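Mevalonate kinase (Staphylococcus aureus, PDB 2X7I) probably catalyses the ATP-dependent phosphorylation of mevalonate to phosphomevalonate, as in other mevalonate kinases of the GHMP kinase family. Local coordinates at residues W134-A139 with I146-I151. Numbering follows the deposited sequence.
Sequences WAEQIA and IDTQTI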
ATOM      1  N   TRP A 134     -16.814   3.637  -1.047  1.00 48.09           N
ATOM      2  CA  TRP A 134     -17.878   3.142  -1.924  1.00 49.48           C
ATOM      3  C   TRP A 134     -17.345   2.618  -3.262  1.00 48.56           C
ATOM      4  O   TRP A 134     -17.826   1.597  -3.774  1.00 48.94           O
ATOM      5  CB  TRP A 134     -18.959   4.211  -2.175  1.00 51.04           C
ATOM      6  CG  TRP A 134     -19.591   4.803  -0.912  1.00 55.25           C
ATOM      7  CD1 TRP A 134     -19.418   4.384   0.392  1.00 56.69           C
ATOM      8  CD2 TRP A 134     -20.499   5.916  -0.850  1.00 58.07           C
ATOM      9  NE1 TRP A 134     -20.141   5.183   1.245  1.00 57.73           N
ATOM     10  CE2 TRP A 134     -20.818   6.123   0.509  1.00 59.00           C
ATOM     11  CE3 TRP A 134     -21.059   6.765  -1.814  1.00 60.48           C
ATOM     12  CZ2 TRP A 134     -21.683   7.142   0.928  1.00 61.08           C
ATOM     13  CZ3 TRP A 134     -21.922   7.774  -1.396  1.00 62.45           C
ATOM     14  CH2 TRP A 134     -22.221   7.954  -0.033  1.00 62.27           C
ATOM     15  N   ALA A 135     -16.345   3.300  -3.816  1.00 47.74           N
ATOM     16  CA  ALA A 135     -15.749   2.898  -5.106  1.00 47.48           C
ATOM     17  C   ALA A 135     -14.983   1.576  -4.990  1.00 46.53           C
ATOM     18  O   ALA A 135     -15.065   0.726  -5.873  1.00 46.35           O
ATOM     19  CB  ALA A 135     -14.846   4.001  -5.664  1.00 46.89           C
ATOM     20  N   GLU A 136     -14.249   1.417  -3.897  1.00 46.05           N
ATOM     21  CA  GLU A 136     -13.583   0.154  -3.575  1.00 46.39           C
ATOM     22  C   GLU A 136     -14.575  -1.014  -3.511  1.00 47.31           C
ATOM     23  O   GLU A 136     -14.338  -2.064  -4.100  1.00 47.16           O
ATOM     24  CB  GLU A 136     -12.851   0.272  -2.250  1.00 46.02           C
ATOM     25  CG  GLU A 136     -11.677   1.235  -2.290  1.00 46.55           C
ATOM     26  CD  GLU A 136     -11.319   1.756  -0.920  1.00 47.28           C
ATOM     27  OE1 GLU A 136     -11.505   1.018   0.063  1.00 48.67           O
ATOM     28  OE2 GLU A 136     -10.842   2.902  -0.828  1.00 48.66           O
ATOM     29  N   GLN A 137     -15.698  -0.808  -2.834  1.00 48.19           N
ATOM     30  CA  GLN A 137     -16.765  -1.823  -2.768  1.00 50.01           C
ATOM     31  C   GLN A 137     -17.265  -2.240  -4.154  1.00 51.01           C
ATOM     32  O   GLN A 137     -17.358  -3.426  -4.454  1.00 51.65           O
ATOM     33  CB  GLN A 137     -17.927  -1.311  -1.900  1.00 50.75           C
ATOM     34  CG  GLN A 137     -19.220  -2.106  -1.989  1.00 53.11           C
ATOM     35  CD  GLN A 137     -19.120  -3.471  -1.350  1.00 55.64           C
ATOM     36  OE1 GLN A 137     -18.517  -3.631  -0.281  1.00 58.04           O
ATOM     37  NE2 GLN A 137     -19.725  -4.469  -1.992  1.00 56.88           N
ATOM     38  N   ILE A 138     -17.574  -1.252  -4.986  1.00 51.68           N
ATOM     39  CA  ILE A 138     -18.073  -1.470  -6.341  1.00 52.79           C
ATOM     40  C   ILE A 138     -17.033  -2.109  -7.265  1.00 53.07           C
ATOM     41  O   ILE A 138     -17.338  -3.063  -7.991  1.00 54.47           O
ATOM     42  CB  ILE A 138     -18.506  -0.128  -6.960  1.00 53.54           C
ATOM     43  CG1 ILE A 138     -19.805   0.347  -6.305  1.00 55.03           C
ATOM     44  CG2 ILE A 138     -18.673  -0.228  -8.473  1.00 53.08           C
ATOM     45  CD1 ILE A 138     -20.131   1.781  -6.653  1.00 57.28           C
ATOM     46  N   ALA A 139     -15.818  -1.574  -7.243  1.00 52.12           N
ATOM     47  CA  ALA A 139     -14.757  -2.012  -8.152  1.00 52.43           C
ATOM     48  C   ALA A 139     -14.087  -3.310  -7.698  1.00 52.60           C
ATOM     49  O   ALA A 139     -13.694  -4.119  -8.529  1.00 53.08           O
ATOM     50  CB  ALA A 139     -13.700  -0.898  -8.321  1.00 51.08           C
ATOM     51  N   ILE A 146      -9.040   1.209   6.864  1.00 44.88           N
ATOM     52  CA  ILE A 146      -7.694   1.603   7.292  1.00 44.74           C
ATOM     53  C   ILE A 146      -6.858   2.148   6.125  1.00 44.18           C
ATOM     54  O   ILE A 146      -6.192   3.166   6.277  1.00 44.02           O
ATOM     55  CB  ILE A 146      -6.948   0.455   8.033  1.00 44.58           C
ATOM     56  CG1 ILE A 146      -5.672   0.994   8.683  1.00 45.48           C
ATOM     57  CG2 ILE A 146      -6.622  -0.708   7.090  1.00 43.91           C
ATOM     58  CD1 ILE A 146      -5.077   0.076   9.772  1.00 45.61           C
ATOM     59  N   ASP A 147      -6.914   1.479   4.969  1.00 44.38           N
ATOM     60  CA  ASP A 147      -6.146   1.890   3.788  1.00 44.42           C
ATOM     61  C   ASP A 147      -6.611   3.273   3.326  1.00 44.03           C
ATOM     62  O   ASP A 147      -5.799   4.159   3.122  1.00 44.47           O
ATOM     63  CB  ASP A 147      -6.308   0.902   2.624  1.00 44.95           C
ATOM     64  CG  ASP A 147      -5.755  -0.504   2.922  1.00 47.52           C
ATOM     65  OD1 ASP A 147      -5.383  -0.805   4.082  1.00 51.70           O
ATOM     66  OD2 ASP A 147      -5.708  -1.323   1.964  1.00 49.46           O
ATOM     67  N   THR A 148      -7.916   3.461   3.195  1.00 43.49           N
ATOM     68  CA  THR A 148      -8.447   4.728   2.716  1.00 43.94           C
ATOM     69  C   THR A 148      -8.124   5.894   3.671  1.00 44.62           C
ATOM     70  O   THR A 148      -7.736   6.973   3.233  1.00 44.52           O
ATOM     71  CB  THR A 148      -9.971   4.661   2.480  1.00 44.00           C
ATOM     72  OG1 THR A 148     -10.275   3.552   1.625  1.00 43.48           O
ATOM     73  CG2 THR A 148     -10.472   5.952   1.837  1.00 43.78           C
ATOM     74  N   GLN A 149      -8.289   5.674   4.966  1.00 45.08           N
ATOM     75  CA  GLN A 149      -8.004   6.716   5.944  1.00 46.62           C
ATOM     76  C   GLN A 149      -6.506   7.053   5.993  1.00 46.60           C
ATOM     77  O   GLN A 149      -6.137   8.220   6.040  1.00 47.87           O
ATOM     78  CB  GLN A 149      -8.534   6.322   7.329  1.00 47.10           C
ATOM     79  CG  GLN A 149      -8.158   7.281   8.464  1.00 49.11           C
ATOM     80  CD  GLN A 149      -8.653   8.709   8.261  1.00 52.32           C
ATOM     81  OE1 GLN A 149      -9.474   8.975   7.384  1.00 54.27           O
ATOM     82  NE2 GLN A 149      -8.161   9.637   9.095  1.00 54.68           N
ATOM     83  N   THR A 150      -5.645   6.041   5.960  1.00 45.91           N
ATOM     84  CA  THR A 150      -4.196   6.282   5.955  1.00 45.67           C
ATOM     85  C   THR A 150      -3.794   7.073   4.716  1.00 45.84           C
ATOM     86  O   THR A 150      -3.071   8.058   4.814  1.00 47.07           O
ATOM     87  CB  THR A 150      -3.402   4.960   5.998  1.00 45.29           C
ATOM     88  OG1 THR A 150      -3.809   4.189   7.138  1.00 44.84           O
ATOM     89  CG2 THR A 150      -1.909   5.230   6.066  1.00 44.50           C
ATOM     90  N   ILE A 151      -4.286   6.648   3.558  1.00 45.01           N
ATOM     91  CA  ILE A 151      -3.987   7.306   2.290  1.00 45.41           C
ATOM     92  C   ILE A 151      -4.495   8.755   2.227  1.00 46.34           C
ATOM     93  O   ILE A 151      -3.724   9.663   1.936  1.00 48.05           O
ATOM     94  CB  ILE A 151      -4.555   6.504   1.094  1.00 44.81           C
ATOM     95  CG1 ILE A 151      -3.759   5.212   0.899  1.00 44.01           C
ATOM     96  CG2 ILE A 151      -4.478   7.309  -0.196  1.00 45.12           C
ATOM     97  CD1 ILE A 151      -4.413   4.272  -0.072  1.00 44.48           C
TER
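E136 and T148 are the pair that joins these two helical segments, and they meet mainly as carboxylate against hydroxyl, with T148 CB beside E136 OE2. The backbones stay well apart, with E136 CA 9.3 Å from T148 CA. The glutamate therefore has to span most of the gap. Its CB points toward 146-151. CG sits anti to the carbonyl carbon (chi1 -67°), and the chain then runs on extended (chi2 157°), so CB and CG serve as a spacer that carries the carboxylate across. CD is the first atom to come near the other segment, 3.3 Å from T148 OG1. OE2 lies 2.6 Å from T148 OG1, at hydrogen-bonding distance. The one hydroxyl proton has two acceptors within reach, E136 OE2 and S144 O, and the geometry does not choose between them. The other carboxylate oxygen, E136 OE1, lies 3.2 Å from T148 OG1, but the angle there is poor. OE1 instead accepts from the backbone N of S144, just ahead of helix 145-153.

T148 meets the glutamate from the opposite direction. It also packs on I129, A132 and N133, one to two turns earlier on helix 125-140. Next to it, D147 turns to K14 in a salt bridge. Both E136 and T148 are buried. The pair lies at the connection between helices 125-140 and 145-153, probably beside the active site of this GHMP kinase. In related mevalonate kinases the counterparts of D147 and K14 are active-site residues, and that of E136 helps to hold magnesium.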